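Local coordinates for protein potential RNA-dependent RNA polymerase (Human picobirnavirus, PDB 5I62) that probably copies RNA templates by joining ribonucleoside triphosphates, serving both transcription and genome replication of a double-stranded RNA virus, at residues A[160-165]-A[298-303]; A[276-281]-A[293-298]. All coordinates share one frame; numbering follows the deposited sequence.

Contact 1. Residues A[160-165]-A[298-303]; sequences CDVYMD and FPIKYA
Ile300 reaches the strand 160-165 with its CG1-CD1 arm, and its methyl CD1 lies 3.5 Å from CG2 of Val162. The two side chains meet at about a right angle, and the same CD1 also comes up to the backbone at Tyr163 N, 4.0 Å away. Met164 flanks this arm on the next inward-facing position of the strand: its CG is 3.9 Å from Ile300 CG1. Bends at chi2 (-62°) and chi3 (-57°) fold the thioether over, carrying the methyl CE past Ile300 to Ala303, where it lies 3.5 Å from the carbonyl oxygen Ala303 O and 3.9 Å from Ala303 CB. The side chains themselves meet through apolar groups.

On the far side of the turn, Lys301 NZ donates to Phe298 O at 3.0 Å, in the carbonyl plane and on a lone pair. A salt bridge to Asp330 and a hydrogen bond to Tyr218 OH hold the same ammonium, while Val210 of helix 208-228 backs Ile300. Val162 also touches Met171. The contact packs the antiparallel β-hairpin 160-165/168-173 against the connection from helix 288-296 to strand 306-309, a strand of the same mixed sheet.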
# COMPACT_ATOMS: atom_id res chain seq x y z
N CYS A 160 8.10 -8.41 -24.95
CA CYS A 160 9.18 -7.67 -24.33
C CYS A 160 10.06 -8.62 -23.52
O CYS A 160 9.64 -9.69 -23.10
CB CYS A 160 8.67 -6.52 -23.44
SG CYS A 160 7.55 -7.00 -22.09
N ASP A 161 11.31 -8.20 -23.36
CA ASP A 161 12.34 -8.90 -22.60
C ASP A 161 13.07 -7.82 -21.82
O ASP A 161 13.51 -6.84 -22.42
CB ASP A 161 13.29 -9.66 -23.53
CG ASP A 161 14.38 -10.42 -22.77
OD1 ASP A 161 14.11 -10.91 -21.65
OD2 ASP A 161 15.50 -10.53 -23.30
N VAL A 162 13.17 -7.97 -20.50
CA VAL A 162 13.83 -6.99 -19.65
C VAL A 162 14.88 -7.69 -18.80
O VAL A 162 14.68 -8.82 -18.36
CB VAL A 162 12.83 -6.19 -18.77
CG1 VAL A 162 11.77 -5.47 -19.63
CG2 VAL A 162 12.13 -7.11 -17.75
N TYR A 163 16.01 -7.02 -18.57
CA TYR A 163 17.06 -7.58 -17.72
C TYR A 163 18.06 -6.49 -17.39
O TYR A 163 18.16 -5.49 -18.10
CB TYR A 163 17.77 -8.77 -18.39
CG TYR A 163 18.40 -8.46 -19.74
CD1 TYR A 163 17.67 -8.64 -20.92
CD2 TYR A 163 19.71 -8.01 -19.84
CE1 TYR A 163 18.24 -8.38 -22.16
CE2 TYR A 163 20.28 -7.73 -21.08
CZ TYR A 163 19.54 -7.93 -22.23
OH TYR A 163 20.10 -7.66 -23.46
N MET A 164 18.79 -6.70 -16.29
CA MET A 164 19.88 -5.81 -15.91
C MET A 164 21.14 -6.18 -16.67
O MET A 164 21.47 -7.36 -16.82
CB MET A 164 20.13 -5.85 -14.41
CG MET A 164 18.92 -5.43 -13.56
SD MET A 164 18.38 -3.71 -13.83
CE MET A 164 19.88 -2.79 -13.48
N ASP A 165 21.85 -5.17 -17.15
CA ASP A 165 23.16 -5.34 -17.78
C ASP A 165 24.09 -4.39 -17.06
O ASP A 165 24.18 -3.21 -17.40
CB ASP A 165 23.11 -5.07 -19.27
CG ASP A 165 24.45 -5.32 -19.95
OD1 ASP A 165 25.46 -5.58 -19.26
OD2 ASP A 165 24.51 -5.23 -21.19
N PHE A 298 13.30 -10.84 -11.57
CA PHE A 298 13.23 -10.62 -10.12
C PHE A 298 14.16 -9.52 -9.60
O PHE A 298 13.72 -8.73 -8.76
CB PHE A 298 13.52 -11.93 -9.38
CG PHE A 298 13.57 -11.77 -7.89
CD1 PHE A 298 12.40 -11.76 -7.15
CD2 PHE A 298 14.77 -11.56 -7.23
CE1 PHE A 298 12.43 -11.57 -5.77
CE2 PHE A 298 14.80 -11.38 -5.86
CZ PHE A 298 13.62 -11.38 -5.14
N PRO A 299 15.43 -9.42 -10.01
CA PRO A 299 16.30 -8.41 -9.39
C PRO A 299 16.01 -6.98 -9.82
O PRO A 299 16.54 -6.07 -9.17
CB PRO A 299 17.72 -8.82 -9.83
CG PRO A 299 17.55 -9.80 -10.91
CD PRO A 299 16.19 -10.40 -10.81
N ILE A 300 15.22 -6.75 -10.88
CA ILE A 300 15.14 -5.40 -11.45
C ILE A 300 14.55 -4.40 -10.47
O ILE A 300 14.99 -3.25 -10.39
CB ILE A 300 14.34 -5.43 -12.77
CG1 ILE A 300 15.12 -6.18 -13.85
CG2 ILE A 300 13.96 -4.02 -13.24
CD1 ILE A 300 14.28 -6.52 -15.04
N LYS A 301 13.55 -4.82 -9.69
CA LYS A 301 12.90 -3.89 -8.78
C LYS A 301 13.86 -3.38 -7.70
O LYS A 301 13.58 -2.35 -7.08
CB LYS A 301 11.67 -4.53 -8.15
CG LYS A 301 12.02 -5.70 -7.18
CD LYS A 301 10.78 -6.36 -6.57
CE LYS A 301 10.18 -7.42 -7.48
NZ LYS A 301 10.99 -8.69 -7.50
N TYR A 302 14.98 -4.08 -7.48
CA TYR A 302 15.99 -3.69 -6.50
C TYR A 302 17.20 -3.00 -7.12
O TYR A 302 18.14 -2.64 -6.39
CB TYR A 302 16.46 -4.93 -5.71
CG TYR A 302 15.29 -5.66 -5.07
CD1 TYR A 302 14.57 -5.07 -4.06
CD2 TYR A 302 14.91 -6.94 -5.51
CE1 TYR A 302 13.48 -5.72 -3.47
CE2 TYR A 302 13.82 -7.59 -4.92
CZ TYR A 302 13.11 -6.97 -3.90
OH TYR A 302 12.04 -7.57 -3.28
N ALA A 303 17.22 -2.81 -8.44
CA ALA A 303 18.38 -2.23 -9.10
C ALA A 303 18.03 -1.26 -10.24
O ALA A 303 18.95 -0.69 -10.82
CB ALA A 303 19.29 -3.34 -9.65

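Contact 2. Residues A[276-281]-A[293-298]; sequences VAKELL and WLERVF
Lys278 NZ forms a salt bridge with Glu295 OE2 at 2.9 Å, approaching the oxygen from above the carboxylate plane, 43° out of it. The lysine chain is extended throughout, with CG anti to the backbone N (chi1 -173°), and spans from helix 271-284 to helix 288-296; the glutamate, bent at chi2, folds back to meet it nearly at a right angle. A water ties the ammonium to the main chain as well, accepting from NZ at 2.6 Å and donating to Leu294 O at 3.0 Å. The lysine is therefore held directly by the Glu295 side chain and, through the water, by the backbone of the second helix, on the more exposed margin of the contact.

Beneath this polar margin, the root of the Lys278 chain, CB and CG, lies over one face of the Phe298 ring. Its CB makes a CH-pi contact 4.1 Å from the ring centroid, 28° off the normal. Ala277 CB sits at the ring edge, while Leu281 CD1 approaches obliquely, 3.6 Å from Phe298 CE1. That same methyl abuts the edge of the Trp293 indole, and Leu281 CB packs on Leu294 CD2 at 3.9 Å. Trp293 NE1 is turned to another partner, Arg213 O on helix 208-228, and its ring meets Tyr218 edge-to-face. Helix 327-345 covers Ala277 through Val334. Helices 271-284 and 288-296, consecutive in sequence and joined by a short connection, form a helical hairpin into which Phe298 also packs, inside the RdRp catalytic region of the polymerase.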
# COMPACT_ATOMS: atom_id res chain seq x y z
N VAL A 276 15.86 -13.91 0.42
CA VAL A 276 14.82 -14.74 1.03
C VAL A 276 13.57 -14.76 0.15
O VAL A 276 12.97 -15.82 -0.08
CB VAL A 276 14.47 -14.26 2.45
CG1 VAL A 276 13.29 -15.08 3.00
CG2 VAL A 276 15.67 -14.36 3.36
N ALA A 277 13.15 -13.58 -0.33
CA ALA A 277 12.06 -13.53 -1.30
C ALA A 277 12.35 -14.43 -2.49
O ALA A 277 11.47 -15.17 -2.95
CB ALA A 277 11.83 -12.09 -1.78
N LYS A 278 13.58 -14.40 -3.00
CA LYS A 278 13.90 -15.20 -4.17
C LYS A 278 13.80 -16.68 -3.87
O LYS A 278 13.38 -17.47 -4.73
CB LYS A 278 15.30 -14.86 -4.68
CG LYS A 278 15.63 -15.52 -6.00
CD LYS A 278 17.03 -15.11 -6.46
CE LYS A 278 17.44 -15.87 -7.71
NZ LYS A 278 18.82 -15.48 -8.13
N GLU A 279 14.20 -17.08 -2.66
CA GLU A 279 14.13 -18.49 -2.28
C GLU A 279 12.69 -18.96 -2.16
O GLU A 279 12.35 -20.07 -2.59
CB GLU A 279 14.89 -18.73 -0.97
CG GLU A 279 14.99 -20.21 -0.66
CD GLU A 279 15.84 -20.53 0.57
OE1 GLU A 279 16.65 -19.68 0.99
OE2 GLU A 279 15.70 -21.65 1.11
N LEU A 280 11.82 -18.15 -1.55
CA LEU A 280 10.41 -18.52 -1.43
C LEU A 280 9.76 -18.61 -2.81
O LEU A 280 8.97 -19.53 -3.07
CB LEU A 280 9.68 -17.50 -0.57
CG LEU A 280 10.19 -17.40 0.87
CD1 LEU A 280 9.47 -16.26 1.58
CD2 LEU A 280 9.97 -18.72 1.59
N LEU A 281 10.05 -17.64 -3.68
CA LEU A 281 9.50 -17.67 -5.03
C LEU A 281 9.99 -18.89 -5.80
O LEU A 281 9.22 -19.52 -6.54
CB LEU A 281 9.87 -16.38 -5.78
CG LEU A 281 9.14 -15.16 -5.25
CD1 LEU A 281 9.64 -13.91 -5.98
CD2 LEU A 281 7.66 -15.36 -5.47
N TRP A 293 13.13 -16.19 -15.20
CA TRP A 293 12.51 -15.06 -14.53
C TRP A 293 13.24 -14.70 -13.23
O TRP A 293 13.45 -13.52 -12.93
CB TRP A 293 11.04 -15.38 -14.26
CG TRP A 293 10.25 -14.25 -13.68
CD1 TRP A 293 9.50 -13.33 -14.38
CD2 TRP A 293 10.12 -13.90 -12.30
NE1 TRP A 293 8.91 -12.45 -13.51
CE2 TRP A 293 9.28 -12.77 -12.22
CE3 TRP A 293 10.64 -14.45 -11.11
CZ2 TRP A 293 8.94 -12.17 -11.01
CZ3 TRP A 293 10.30 -13.84 -9.90
CH2 TRP A 293 9.45 -12.72 -9.86
N LEU A 294 13.62 -15.72 -12.45
CA LEU A 294 14.26 -15.46 -11.16
C LEU A 294 15.64 -14.83 -11.34
O LEU A 294 16.07 -14.03 -10.51
CB LEU A 294 14.36 -16.76 -10.37
CG LEU A 294 13.03 -17.24 -9.77
CD1 LEU A 294 13.09 -18.74 -9.45
CD2 LEU A 294 12.71 -16.43 -8.51
N GLU A 295 16.34 -15.19 -12.42
CA GLU A 295 17.67 -14.64 -12.65
C GLU A 295 17.61 -13.28 -13.35
O GLU A 295 18.47 -12.43 -13.10
CB GLU A 295 18.52 -15.61 -13.46
CG GLU A 295 18.81 -16.92 -12.73
CD GLU A 295 19.54 -16.70 -11.41
OE1 GLU A 295 20.49 -15.87 -11.37
OE2 GLU A 295 19.14 -17.32 -10.40
N ARG A 296 16.63 -13.07 -14.23
CA ARG A 296 16.60 -11.90 -15.10
C ARG A 296 15.68 -10.79 -14.63
O ARG A 296 16.03 -9.62 -14.72
CB ARG A 296 16.15 -12.28 -16.51
CG ARG A 296 17.21 -12.82 -17.43
CD ARG A 296 16.53 -13.50 -18.61
NE ARG A 296 16.41 -12.66 -19.79
CZ ARG A 296 17.44 -12.37 -20.58
NH1 ARG A 296 18.65 -12.84 -20.31
NH2 ARG A 296 17.25 -11.61 -21.65
N VAL A 297 14.48 -11.13 -14.18
CA VAL A 297 13.43 -10.15 -13.90
C VAL A 297 13.36 -9.81 -12.42
O VAL A 297 13.29 -8.64 -12.04
CB VAL A 297 12.06 -10.67 -14.41
CG1 VAL A 297 10.96 -9.66 -14.07
CG2 VAL A 297 12.11 -10.98 -15.90
N PHE A 298 13.30 -10.84 -11.57
CA PHE A 298 13.23 -10.62 -10.12
C PHE A 298 14.16 -9.52 -9.60
O PHE A 298 13.72 -8.73 -8.76
CB PHE A 298 13.52 -11.93 -9.38
CG PHE A 298 13.57 -11.77 -7.89
CD1 PHE A 298 12.40 -11.76 -7.15
CD2 PHE A 298 14.77 -11.56 -7.23
CE1 PHE A 298 12.43 -11.57 -5.77
CE2 PHE A 298 14.80 -11.38 -5.86
CZ PHE A 298 13.62 -11.38 -5.14
O HOH W 1 18.34 -13.03 -8.83

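How the contacts relate
Contact 2 is the more deeply buried and the larger, joining two neighbouring helices with an aromatic and aliphatic interior beneath a charged, water-bridged edge. Contact 1 is smaller, only partly buried and made by apolar side chains, and it brings together segments far apart in sequence. Phe298 belongs to both: its ring packs against helix 271-284, whereas the residues that follow it present Ile300 and Ala303 to strand 160-165. Along the chain, contact 2 is nested within the loop that contact 1 closes. Charge also joins them directly, for Arg296 NH2 and Asp161 OD2 form a 2.6 Å salt bridge that anchors helix 288-296 to the hairpin.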